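Local coordinates for protein perosamine synthetase (Caulobacter crescentus, PDB 3BN1) that catalyses the PLP-dependent transfer of an amino group from L-glutamate to GDP-4-keto-6-deoxy-D-mannose, forming GDP-perosamine for O-antigen synthesis, at residues E42-F47 with A56-N61. Sequence-based numbering, arbitrary orientation.
Sequences EFEKAF and AIACNN
Glu44 lies across the backbone of Ala56 and Ile57, its CB, CG and CD all passing 3.2 to 3.3 Å from Ala56 O. With chi1 at -66°, CG lies on the backbone N side of CB, opposite the carbonyl carbon, and beyond it the chain runs extended, which carries the carboxylate past Ala56 to Ala58. There Glu44 OE2 accepts the N-H of Ala58 at 2.7 Å, nearly straight at 173°, through the lone pair that faces away from OE1. The methyl of Ala58 flanks the same chain, its CB 3.8 Å from Glu44 CG. Strand 55-59 is the outermost strand, within this chain, of the seven-stranded mixed sheet of the aspartate-aminotransferase fold; its Ile57 and Cys59 make backbone bonds to the neighbouring strand 196-200, whereas Ala58 N points to the carboxylate. Helix 38-51 lies against one face; the axes of 42-47 and 56-59 approach to 7.6 Å, with N-to-C directions 134° apart. Arg210 and Arg213, from helix 203-213, both form salt bridges with Glu44 OE2 and also hydrogen-bond to Ala56 O and Ala58 O respectively, and their charge probably favours an ionised Glu44. On the helix's next turn, Phe47 brings CD2 within 4.4 Å of Ala56 CB, a methyl that meets the ring at its rim, nearly in plane, while Phe182 meets Phe47 edge-to-face. Ala56 CB also abuts the helix backbone, 3.5 Å from Glu44 O.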
loop_
_atom_site.group_PDB
_atom_site.type_symbol
_atom_site.label_atom_id
_atom_site.label_comp_id
_atom_site.label_asym_id
_atom_site.label_seq_id
_atom_site.Cartn_x
_atom_site.Cartn_y
_atom_site.Cartn_z
ATOM N N GLU A 42 1.976 -0.392 -19.489
ATOM C CA GLU A 42 3.240 -0.617 -20.196
ATOM C C GLU A 42 4.245 -1.361 -19.345
ATOM O O GLU A 42 4.881 -2.314 -19.788
ATOM C CB GLU A 42 3.875 0.666 -20.704
ATOM C CG GLU A 42 3.065 1.313 -21.798
ATOM C CD GLU A 42 3.785 2.494 -22.426
ATOM O OE1 GLU A 42 4.497 3.200 -21.683
ATOM O OE2 GLU A 42 3.636 2.706 -23.650
ATOM N N PHE A 43 4.368 -0.909 -18.115
ATOM C CA PHE A 43 5.273 -1.561 -17.186
ATOM C C PHE A 43 4.839 -3.006 -16.938
ATOM O O PHE A 43 5.656 -3.947 -17.029
ATOM C CB PHE A 43 5.255 -0.767 -15.862
ATOM C CG PHE A 43 6.285 -1.236 -14.865
ATOM C CD1 PHE A 43 7.492 -1.820 -15.303
ATOM C CD2 PHE A 43 6.037 -1.133 -13.484
ATOM C CE1 PHE A 43 8.460 -2.245 -14.368
ATOM C CE2 PHE A 43 7.008 -1.598 -12.539
ATOM C CZ PHE A 43 8.212 -2.148 -12.981
ATOM N N GLU A 44 3.543 -3.240 -16.743
ATOM C CA GLU A 44 3.148 -4.617 -16.532
ATOM C C GLU A 44 3.473 -5.435 -17.767
ATOM O O GLU A 44 3.943 -6.553 -17.663
ATOM C CB GLU A 44 1.651 -4.776 -16.150
ATOM C CG GLU A 44 1.259 -4.155 -14.747
ATOM C CD GLU A 44 -0.227 -4.249 -14.440
ATOM O OE1 GLU A 44 -0.999 -4.207 -15.435
ATOM O OE2 GLU A 44 -0.621 -4.370 -13.240
ATOM N N LYS A 45 3.192 -4.861 -18.929
ATOM C CA LYS A 45 3.455 -5.552 -20.179
ATOM C C LYS A 45 4.923 -5.942 -20.320
ATOM O O LYS A 45 5.269 -7.087 -20.578
ATOM C CB LYS A 45 3.077 -4.624 -21.329
ATOM C CG LYS A 45 2.345 -5.336 -22.456
ATOM C CD LYS A 45 2.923 -4.978 -23.829
ATOM C CE LYS A 45 4.117 -5.859 -24.232
ATOM N NZ LYS A 45 3.939 -6.573 -25.537
ATOM N N ALA A 46 5.777 -4.940 -20.276
ATOM C CA ALA A 46 7.216 -5.169 -20.410
ATOM C C ALA A 46 7.719 -6.145 -19.362
ATOM O O ALA A 46 8.681 -6.883 -19.564
ATOM C CB ALA A 46 7.934 -3.832 -20.180
ATOM N N PHE A 47 7.126 -6.090 -18.176
ATOM C CA PHE A 47 7.676 -6.920 -17.095
ATOM C C PHE A 47 7.330 -8.347 -17.271
ATOM O O PHE A 47 8.096 -9.238 -16.980
ATOM C CB PHE A 47 7.186 -6.428 -15.712
ATOM C CG PHE A 47 8.005 -6.977 -14.567
ATOM C CD1 PHE A 47 9.235 -6.409 -14.262
ATOM C CD2 PHE A 47 7.648 -8.168 -13.938
ATOM C CE1 PHE A 47 10.067 -6.949 -13.295
ATOM C CE2 PHE A 47 8.469 -8.714 -12.946
ATOM C CZ PHE A 47 9.677 -8.074 -12.588
ATOM N N ALA A 56 1.370 -9.831 -15.415
ATOM C CA ALA A 56 2.109 -9.154 -14.346
ATOM C C ALA A 56 1.150 -8.105 -13.765
ATOM O O ALA A 56 0.497 -7.333 -14.496
ATOM C CB ALA A 56 3.374 -8.559 -14.825
ATOM N N ILE A 57 1.011 -8.156 -12.453
ATOM C CA ILE A 57 0.115 -7.294 -11.677
ATOM C C ILE A 57 0.901 -6.381 -10.751
ATOM O O ILE A 57 1.496 -6.833 -9.768
ATOM C CB ILE A 57 -0.887 -8.192 -10.851
ATOM C CG1 ILE A 57 -1.775 -9.098 -11.741
ATOM C CG2 ILE A 57 -1.862 -7.295 -10.027
ATOM C CD1 ILE A 57 -1.186 -10.486 -12.166
ATOM N N ALA A 58 0.955 -5.095 -11.114
ATOM C CA ALA A 58 1.697 -4.062 -10.411
ATOM C C ALA A 58 0.970 -3.699 -9.116
ATOM O O ALA A 58 -0.232 -3.461 -9.092
ATOM C CB ALA A 58 1.791 -2.841 -11.275
ATOM N N CYS A 59 1.714 -3.642 -8.032
ATOM C CA CYS A 59 1.146 -3.385 -6.676
ATOM C C CYS A 59 1.924 -2.257 -6.024
ATOM O O CYS A 59 3.013 -1.875 -6.477
ATOM C CB CYS A 59 1.474 -4.654 -5.875
ATOM S SG CYS A 59 0.600 -6.139 -6.475
ATOM N N ASN A 60 1.424 -1.774 -4.906
ATOM C CA ASN A 60 2.139 -0.695 -4.272
ATOM C C ASN A 60 3.420 -1.018 -3.516
ATOM O O ASN A 60 4.185 -0.119 -3.196
ATOM C CB ASN A 60 1.209 0.236 -3.508
ATOM C CG ASN A 60 0.312 -0.498 -2.527
ATOM O OD1 ASN A 60 -0.471 0.128 -1.814
ATOM N ND2 ASN A 60 0.387 -1.815 -2.509
ATOM N N ASN A 61 3.659 -2.292 -3.253
ATOM C CA ASN A 61 4.919 -2.736 -2.678
ATOM C C ASN A 61 5.050 -4.241 -2.770
ATOM O O ASN A 61 4.112 -4.924 -3.154
ATOM C CB ASN A 61 5.325 -2.074 -1.359
ATOM C CG ASN A 61 4.384 -2.417 -0.208
ATOM O OD1 ASN A 61 4.301 -3.563 0.176
ATOM N ND2 ASN A 61 3.675 -1.430 0.337
#